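PDB 2Q07: uncharacterized protein AF0587 from Archaeoglobus fulgidus DSM 4304, which is of unknown function in itself but probably binds RNA through its PUA domain, as part of a longer protein of the archaeosine synthase family of tRNA modification. Local coordinates for residues N61-S66 against G102-F107; R106-G111 against D133-E138; A118-T121 against V127-R130. All blocks are in the same frame, centred on the assembly; numbering follows the deposited sequence.

Interaction 1: N61-S66 against G102-F107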
loop_
_atom_site.group_PDB
_atom_site.type_symbol
_atom_site.label_atom_id
_atom_site.label_comp_id
_atom_site.label_asym_id
_atom_site.label_seq_id
_atom_site.Cartn_x
_atom_site.Cartn_y
_atom_site.Cartn_z
ATOM N N ASN A 61 -2.572 8.443 11.889
ATOM C CA ASN A 61 -2.461 7.256 11.046
ATOM C C ASN A 61 -3.624 6.313 11.302
ATOM O O ASN A 61 -4.198 6.309 12.396
ATOM C CB ASN A 61 -1.136 6.547 11.328
ATOM C CG ASN A 61 0.013 7.135 10.536
ATOM O OD1 ASN A 61 0.197 6.805 9.358
ATOM N ND2 ASN A 61 0.785 8.023 11.165
ATOM N N GLU A 62 -3.955 5.505 10.297
ATOM C CA GLU A 62 -5.074 4.577 10.403
ATOM C C GLU A 62 -4.693 3.160 10.019
ATOM O O GLU A 62 -3.928 2.937 9.087
ATOM C CB GLU A 62 -6.223 5.023 9.488
ATOM C CG GLU A 62 -6.876 6.346 9.858
ATOM C CD GLU A 62 -7.603 6.976 8.672
ATOM O OE1 GLU A 62 -6.937 7.258 7.651
ATOM O OE2 GLU A 62 -8.833 7.184 8.754
ATOM N N ILE A 63 -5.231 2.202 10.749
ATOM C CA ILE A 63 -4.992 0.808 10.439
ATOM C C ILE A 63 -6.363 0.158 10.470
ATOM O O ILE A 63 -7.101 0.300 11.441
ATOM C CB ILE A 63 -4.062 0.144 11.467
ATOM C CG1 ILE A 63 -2.649 0.732 11.342
ATOM C CG2 ILE A 63 -4.052 -1.369 11.259
ATOM C CD1 ILE A 63 -1.666 0.189 12.338
ATOM N N ILE A 64 -6.714 -0.523 9.388
ATOM C CA ILE A 64 -7.995 -1.208 9.308
ATOM C C ILE A 64 -7.810 -2.664 9.732
ATOM O O ILE A 64 -7.003 -3.387 9.145
ATOM C CB ILE A 64 -8.563 -1.174 7.858
ATOM C CG1 ILE A 64 -8.912 0.266 7.469
ATOM C CG2 ILE A 64 -9.787 -2.091 7.747
ATOM C CD1 ILE A 64 -7.726 1.088 7.001
ATOM N N ILE A 65 -8.544 -3.095 10.754
ATOM C CA ILE A 65 -8.435 -4.479 11.213
ATOM C C ILE A 65 -9.389 -5.358 10.404
ATOM O O ILE A 65 -10.580 -5.059 10.280
ATOM C CB ILE A 65 -8.798 -4.624 12.711
ATOM C CG1 ILE A 65 -7.832 -3.807 13.575
ATOM C CG2 ILE A 65 -8.757 -6.093 13.118
ATOM C CD1 ILE A 65 -8.218 -3.750 15.036
ATOM N N SER A 66 -8.848 -6.437 9.851
ATOM C CA SER A 66 -9.629 -7.381 9.067
ATOM C C SER A 66 -9.109 -8.791 9.344
ATOM O O SER A 66 -8.381 -9.014 10.314
ATOM C CB SER A 66 -9.500 -7.055 7.576
ATOM O OG SER A 66 -10.417 -7.815 6.813
ATOM N N GLY A 102 -1.037 -10.791 16.180
ATOM C CA GLY A 102 0.389 -10.877 15.908
ATOM C C GLY A 102 0.845 -9.841 14.896
ATOM O O GLY A 102 1.814 -9.117 15.141
ATOM N N TRP A 103 0.145 -9.762 13.764
ATOM C CA TRP A 103 0.497 -8.792 12.735
ATOM C C TRP A 103 0.174 -7.354 13.113
ATOM O O TRP A 103 0.974 -6.447 12.860
ATOM C CB TRP A 103 -0.168 -9.162 11.405
ATOM C CG TRP A 103 0.575 -10.281 10.730
ATOM C CD1 TRP A 103 0.150 -11.567 10.554
ATOM C CD2 TRP A 103 1.922 -10.233 10.240
ATOM N NE1 TRP A 103 1.158 -12.326 9.993
ATOM C CE2 TRP A 103 2.253 -11.530 9.789
ATOM C CE3 TRP A 103 2.884 -9.216 10.143
ATOM C CZ2 TRP A 103 3.512 -11.841 9.245
ATOM C CZ3 TRP A 103 4.133 -9.523 9.604
ATOM C CH2 TRP A 103 4.434 -10.831 9.162
ATOM N N LEU A 104 -0.983 -7.141 13.740
ATOM C CA LEU A 104 -1.364 -5.796 14.151
ATOM C C LEU A 104 -0.298 -5.212 15.076
ATOM O O LEU A 104 0.074 -4.033 14.946
ATOM C CB LEU A 104 -2.718 -5.802 14.871
ATOM C CG LEU A 104 -3.119 -4.457 15.503
ATOM C CD1 LEU A 104 -3.268 -3.382 14.420
ATOM C CD2 LEU A 104 -4.431 -4.610 16.275
ATOM N N LYS A 105 0.186 -6.037 16.006
ATOM C CA LYS A 105 1.218 -5.618 16.947
ATOM C C LYS A 105 2.470 -5.152 16.215
ATOM O O LYS A 105 3.092 -4.165 16.604
ATOM C CB LYS A 105 1.611 -6.752 17.902
ATOM C CG LYS A 105 2.677 -6.294 18.903
ATOM C CD LYS A 105 2.880 -7.236 20.076
ATOM C CE LYS A 105 3.772 -8.405 19.726
ATOM N NZ LYS A 105 4.178 -9.140 20.958
ATOM N N ARG A 106 2.842 -5.884 15.166
ATOM C CA ARG A 106 4.020 -5.543 14.375
ATOM C C ARG A 106 3.937 -4.159 13.767
ATOM O O ARG A 106 4.904 -3.409 13.803
ATOM C CB ARG A 106 4.223 -6.578 13.274
ATOM C CG ARG A 106 4.388 -7.963 13.839
ATOM C CD ARG A 106 5.094 -8.879 12.881
ATOM N NE ARG A 106 5.216 -10.216 13.447
ATOM C CZ ARG A 106 5.967 -11.175 12.926
ATOM N NH1 ARG A 106 6.671 -10.940 11.823
ATOM N NH2 ARG A 106 6.010 -12.368 13.505
ATOM N N PHE A 107 2.779 -3.815 13.211
ATOM C CA PHE A 107 2.597 -2.494 12.614
ATOM C C PHE A 107 2.598 -1.388 13.672
ATOM O O PHE A 107 3.139 -0.310 13.454
ATOM C CB PHE A 107 1.295 -2.444 11.814
ATOM C CG PHE A 107 1.393 -3.089 10.457
ATOM C CD1 PHE A 107 0.683 -4.248 10.169
ATOM C CD2 PHE A 107 2.175 -2.520 9.461
ATOM C CE1 PHE A 107 0.746 -4.829 8.909
ATOM C CE2 PHE A 107 2.248 -3.095 8.189
ATOM C CZ PHE A 107 1.534 -4.248 7.912
#

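Interaction 2: R106-G111 against D133-E138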
loop_
_atom_site.group_PDB
_atom_site.type_symbol
_atom_site.label_atom_id
_atom_site.label_comp_id
_atom_site.label_asym_id
_atom_site.label_seq_id
_atom_site.Cartn_x
_atom_site.Cartn_y
_atom_site.Cartn_z
ATOM N N ARG A 106 2.842 -5.884 15.166
ATOM C CA ARG A 106 4.020 -5.543 14.375
ATOM C C ARG A 106 3.937 -4.159 13.767
ATOM O O ARG A 106 4.904 -3.409 13.803
ATOM C CB ARG A 106 4.223 -6.578 13.274
ATOM C CG ARG A 106 4.388 -7.963 13.839
ATOM C CD ARG A 106 5.094 -8.879 12.881
ATOM N NE ARG A 106 5.216 -10.216 13.447
ATOM C CZ ARG A 106 5.967 -11.175 12.926
ATOM N NH1 ARG A 106 6.671 -10.940 11.823
ATOM N NH2 ARG A 106 6.010 -12.368 13.505
ATOM N N PHE A 107 2.779 -3.815 13.211
ATOM C CA PHE A 107 2.597 -2.494 12.614
ATOM C C PHE A 107 2.598 -1.388 13.672
ATOM O O PHE A 107 3.139 -0.310 13.454
ATOM C CB PHE A 107 1.295 -2.444 11.814
ATOM C CG PHE A 107 1.393 -3.089 10.457
ATOM C CD1 PHE A 107 0.683 -4.248 10.169
ATOM C CD2 PHE A 107 2.175 -2.520 9.461
ATOM C CE1 PHE A 107 0.746 -4.829 8.909
ATOM C CE2 PHE A 107 2.248 -3.095 8.189
ATOM C CZ PHE A 107 1.534 -4.248 7.912
ATOM N N ILE A 108 1.986 -1.660 14.817
ATOM C CA ILE A 108 1.938 -0.687 15.898
ATOM C C ILE A 108 3.356 -0.427 16.419
ATOM O O ILE A 108 3.753 0.719 16.622
ATOM C CB ILE A 108 1.072 -1.199 17.064
ATOM C CG1 ILE A 108 -0.405 -1.136 16.679
ATOM C CG2 ILE A 108 1.349 -0.380 18.343
ATOM C CD1 ILE A 108 -1.316 -1.729 17.760
ATOM N N GLU A 109 4.118 -1.493 16.631
ATOM C CA GLU A 109 5.479 -1.343 17.136
ATOM C C GLU A 109 6.440 -0.766 16.086
ATOM O O GLU A 109 7.322 0.023 16.410
ATOM C CB GLU A 109 5.964 -2.687 17.703
ATOM C CG GLU A 109 5.207 -3.040 18.997
ATOM C CD GLU A 109 5.761 -4.237 19.763
ATOM O OE1 GLU A 109 5.776 -4.162 21.014
ATOM O OE2 GLU A 109 6.171 -5.245 19.135
ATOM N N LYS A 110 6.251 -1.138 14.825
ATOM C CA LYS A 110 7.088 -0.606 13.753
ATOM C C LYS A 110 6.799 0.888 13.609
ATOM O O LYS A 110 7.698 1.689 13.369
ATOM C CB LYS A 110 6.783 -1.308 12.420
ATOM C CG LYS A 110 7.398 -0.608 11.198
ATOM C CD LYS A 110 8.922 -0.648 11.239
ATOM C CE LYS A 110 9.554 0.297 10.206
ATOM N NZ LYS A 110 9.248 -0.061 8.788
ATOM N N GLY A 111 5.530 1.252 13.753
ATOM C CA GLY A 111 5.134 2.644 13.640
ATOM C C GLY A 111 5.608 3.494 14.807
ATOM O O GLY A 111 5.654 4.723 14.706
ATOM N N ASP A 133 -1.753 -5.530 25.879
ATOM C CA ASP A 133 -0.893 -6.065 26.932
ATOM C C ASP A 133 0.567 -6.284 26.525
ATOM O O ASP A 133 1.412 -6.565 27.376
ATOM C CB ASP A 133 -1.442 -7.402 27.456
ATOM C CG ASP A 133 -2.874 -7.304 27.967
ATOM O OD1 ASP A 133 -3.213 -6.311 28.649
ATOM O OD2 ASP A 133 -3.657 -8.240 27.697
ATOM N N GLU A 134 0.872 -6.166 25.242
ATOM C CA GLU A 134 2.234 -6.406 24.796
ATOM C C GLU A 134 2.979 -5.189 24.246
ATOM O O GLU A 134 4.166 -5.280 23.940
ATOM C CB GLU A 134 2.231 -7.516 23.744
ATOM C CG GLU A 134 1.360 -8.704 24.118
ATOM C CD GLU A 134 1.461 -9.837 23.118
ATOM O OE1 GLU A 134 1.598 -9.547 21.911
ATOM O OE2 GLU A 134 1.394 -11.014 23.536
ATOM N N VAL A 135 2.296 -4.056 24.126
ATOM C CA VAL A 135 2.924 -2.855 23.589
ATOM C C VAL A 135 3.082 -1.754 24.636
ATOM O O VAL A 135 2.317 -1.691 25.591
ATOM C CB VAL A 135 2.103 -2.299 22.404
ATOM C CG1 VAL A 135 1.886 -3.404 21.369
ATOM C CG2 VAL A 135 0.767 -1.769 22.904
ATOM N N GLU A 136 4.065 -0.877 24.439
ATOM C CA GLU A 136 4.310 0.222 25.375
ATOM C C GLU A 136 3.277 1.333 25.208
ATOM O O GLU A 136 2.971 2.061 26.159
ATOM C CB GLU A 136 5.699 0.829 25.162
ATOM C CG GLU A 136 6.867 -0.133 25.225
ATOM C CD GLU A 136 8.202 0.608 25.233
ATOM O OE1 GLU A 136 8.296 1.657 24.558
ATOM O OE2 GLU A 136 9.149 0.148 25.906
ATOM N N ALA A 137 2.732 1.458 24.000
ATOM C CA ALA A 137 1.755 2.499 23.724
ATOM C C ALA A 137 0.538 2.465 24.640
ATOM O O ALA A 137 0.165 1.419 25.172
ATOM C CB ALA A 137 1.296 2.421 22.262
ATOM N N GLU A 138 -0.068 3.629 24.835
ATOM C CA GLU A 138 -1.286 3.709 25.634
ATOM C C GLU A 138 -2.372 3.247 24.670
ATOM O O GLU A 138 -2.350 3.607 23.493
ATOM C CB GLU A 138 -1.592 5.151 26.040
ATOM C CG GLU A 138 -0.360 6.034 26.129
ATOM C CD GLU A 138 -0.683 7.438 26.615
ATOM O OE1 GLU A 138 -1.557 8.104 26.006
ATOM O OE2 GLU A 138 -0.059 7.866 27.612
HETATM O O HOH W 1 5.717 -6.703 21.886
HETATM O O HOH W 2 5.835 -1.589 21.862
#

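Interaction 3: A118-T121 against V127-R130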
loop_
_atom_site.group_PDB
_atom_site.type_symbol
_atom_site.label_atom_id
_atom_site.label_comp_id
_atom_site.label_asym_id
_atom_site.label_seq_id
_atom_site.Cartn_x
_atom_site.Cartn_y
_atom_site.Cartn_z
ATOM N N ALA A 118 -8.404 2.568 19.660
ATOM C CA ALA A 118 -9.162 1.465 19.085
ATOM C C ALA A 118 -10.635 1.812 18.876
ATOM O O ALA A 118 -11.442 1.677 19.789
ATOM C CB ALA A 118 -9.041 0.241 19.981
ATOM N N HIS A 119 -10.988 2.251 17.672
ATOM C CA HIS A 119 -12.375 2.592 17.399
ATOM C C HIS A 119 -13.057 1.406 16.742
ATOM O O HIS A 119 -13.414 1.443 15.563
ATOM C CB HIS A 119 -12.479 3.809 16.489
ATOM C CG HIS A 119 -13.794 4.511 16.595
ATOM N ND1 HIS A 119 -14.163 5.235 17.709
ATOM C CD2 HIS A 119 -14.849 4.562 15.750
ATOM C CE1 HIS A 119 -15.387 5.701 17.547
ATOM N NE2 HIS A 119 -15.827 5.305 16.367
ATOM N N VAL A 120 -13.242 0.357 17.526
ATOM C CA VAL A 120 -13.846 -0.873 17.042
ATOM C C VAL A 120 -14.616 -1.530 18.175
ATOM O O VAL A 120 -14.430 -1.182 19.344
ATOM C CB VAL A 120 -12.758 -1.851 16.565
ATOM C CG1 VAL A 120 -12.083 -1.324 15.318
ATOM C CG2 VAL A 120 -11.726 -2.033 17.665
ATOM N N THR A 121 -15.463 -2.494 17.832
ATOM C CA THR A 121 -16.263 -3.182 18.836
ATOM C C THR A 121 -16.257 -4.693 18.658
ATOM O O THR A 121 -15.759 -5.209 17.661
ATOM C CB THR A 121 -17.732 -2.702 18.797
ATOM O OG1 THR A 121 -18.270 -2.931 17.489
ATOM C CG2 THR A 121 -17.825 -1.210 19.131
ATOM N N VAL A 127 -9.131 -8.575 19.523
ATOM C CA VAL A 127 -7.854 -8.565 18.821
ATOM C C VAL A 127 -6.960 -7.508 19.472
ATOM O O VAL A 127 -5.831 -7.794 19.866
ATOM C CB VAL A 127 -8.050 -8.229 17.318
ATOM C CG1 VAL A 127 -6.718 -7.888 16.674
ATOM C CG2 VAL A 127 -8.699 -9.415 16.594
ATOM N N VAL A 128 -7.483 -6.291 19.596
ATOM C CA VAL A 128 -6.740 -5.181 20.189
ATOM C C VAL A 128 -6.354 -5.476 21.638
ATOM O O VAL A 128 -5.228 -5.193 22.075
ATOM C CB VAL A 128 -7.575 -3.884 20.127
ATOM C CG1 VAL A 128 -6.793 -2.716 20.712
ATOM C CG2 VAL A 128 -7.966 -3.600 18.682
ATOM N N GLU A 129 -7.286 -6.053 22.384
ATOM C CA GLU A 129 -7.018 -6.378 23.775
ATOM C C GLU A 129 -5.787 -7.264 23.901
ATOM O O GLU A 129 -5.006 -7.109 24.835
ATOM C CB GLU A 129 -8.241 -7.049 24.406
ATOM C CG GLU A 129 -9.279 -6.034 24.880
ATOM C CD GLU A 129 -10.607 -6.669 25.223
ATOM O OE1 GLU A 129 -10.606 -7.719 25.895
ATOM O OE2 GLU A 129 -11.653 -6.115 24.824
ATOM N N ARG A 130 -5.605 -8.176 22.949
ATOM C CA ARG A 130 -4.444 -9.057 22.957
ATOM C C ARG A 130 -3.152 -8.261 22.811
ATOM O O ARG A 130 -2.161 -8.544 23.479
ATOM C CB ARG A 130 -4.515 -10.062 21.804
ATOM C CG ARG A 130 -5.534 -11.171 21.958
ATOM C CD ARG A 130 -5.174 -12.126 23.101
ATOM N NE ARG A 130 -5.820 -13.428 22.933
ATOM C CZ ARG A 130 -5.406 -14.362 22.082
ATOM N NH1 ARG A 130 -4.340 -14.147 21.324
ATOM N NH2 ARG A 130 -6.061 -15.513 21.977
#

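Interaction 1: N61-S66 against G102-F107
Leu104 sits between Ile63 and Ile65, and its two methyl groups divide the work. CD1 meets Ile63 CG2 at 3.8 Å. CD2 meets Ile65 CD1 at 4.1 Å. Leu104 CG stands anti to the backbone N (chi1 172°), which sends the fork of the side chain toward the strand. In both isoleucines CG1 stands anti to the carbonyl carbon and CG2 anti to the backbone N, but they touch with different atoms. Ile63 touches with both of its arms: the short branch CG2 goes to Leu104, while the long arm runs out straight to CD1. That arm is fully extended (chi2 178°), and its end lies 4.0 Å from Phe107 CB. Ile65 uses the long arm alone. Its CB is not aimed at the helix, yet the extended chain carries CD1 up to the leucine. For Phe107 the nearest atom to Ile63 is CB rather than the ring. The contact is apolar throughout, and all four residues are buried.

Strand 61-65 and helix 102-107 run almost exactly antiparallel (178°), and the axes of these two short segments approach to 10.6 Å. With this direction the later strand residue, Ile65, meets the earlier helix residue, Leu104, and Ile63 reaches on to Phe107. Beyond the contact, the Phe107 ring is edge-to-face with Tyr25, and its side chain touches helix 16-24 and strand 70-72. Ile65 reaches Tyr124 and Val128, and Leu104 reaches Val127, so helix 123-132 packs alongside helix 94-111 next to the same strand.

Interaction 2: R106-G111 against D133-E138
Glu109 and Val135 meet where the helix packs against the loop. Val135 CG1 is the central atom: it lies 4.1 Å from Glu109 CG and 4.3 Å from Ile108 CG2. The same methyl is 4.0 Å from Glu109 OE1, so both the aliphatic part and the carboxylate of the glutamate border it. Glu109 continues in an extended chain beyond CG (chi2 -171°), which carries its carboxylate out past the valine to the loop backbone.

Two waters then join the carboxylate to the loop. Water 1 donates to Glu109 OE1 at 2.7 Å and also to Glu134 O at 2.9 Å. Water 2 donates to the same Glu109 OE1 at 2.7 Å and accepts from Glu136 N at 3.2 Å. One carboxylate oxygen thus serves both bridges, to a carbonyl before Val135 and an amide after it.

Further out, Lys105 of the same helix forms a salt bridge with Glu134 OE1. This charge may offset the nearness of Glu109 and Glu134, whose carboxylates are 6.9 Å apart (Glu109 OE2 to Glu134 OE1). On the sheet side, Ile108, which is buried, and Ala137 both touch Val116 of strand 115-118.

The loop leads from helix 123-132 into strand 138-141. The arrangement belongs to a layered alpha/beta fold, in which the return loop of a beta-alpha-beta unit packs on a neighbouring helix over the sheet.

Interaction 3: A118-T121 against V127-R130
Val128 meets Ala118 and Val120 through methyl groups alone, and no flat group takes part. The imidazole of His119, which lies between these two contact residues in sequence, belongs to a different environment, with ND1 hydrogen-bonded to Thr142 OG1 and NE2 to Val147 O. The setting is a beta-alpha-beta crossover. Strand 115-118 leads through a short loop into helix 123-132, and the chain then returns to the parallel neighbouring strand 138-141. The Arg130 guanidinium, on the same helix, makes a salt bridge with Glu94.

The contact packs the helix back on the end of the strand that precedes it. It is small and apolar, with 91 Å² buried over the two segments, and all three touching residues are buried. The turn is tight, since His119 is the centre of an inverse gamma turn. In this turn Val120 N makes a weak hydrogen bond to Ala118 O at 3.2 Å.

Val128 also touches Leu34 of strand 31-36 and Val139 and Tyr141 of strand 138-141. Val128 CG1 stands anti to the backbone N (chi1 -179°), and both methyls face the strand end. CG1 meets Ala118 CB at 3.8 Å. CG2 spans the two partners, lying 4.2 Å from Ala118 CB and 4.2 Å from Val120 CG2.

All three interactions lie in the alpha/beta part of the chain that matches a domain of unknown function of the UDG-like clan. Interactions 1 and 2 share helix 94-111, with Arg106 and Phe107 common to both, and have centres about 9 Å apart. Interaction 3 lies about 10 Å from the centre of interaction 1 and about 13 Å from that of interaction 2. Both segments of interaction 1 precede those of interaction 3, while both segments of interaction 3 fall between those of interaction 2. Interactions 1 and 3 meet where Ile65 CD1 packs on Val128 CG2 at 3.7 Å. Together they pack helices 94-111 and 123-132 on one sheet.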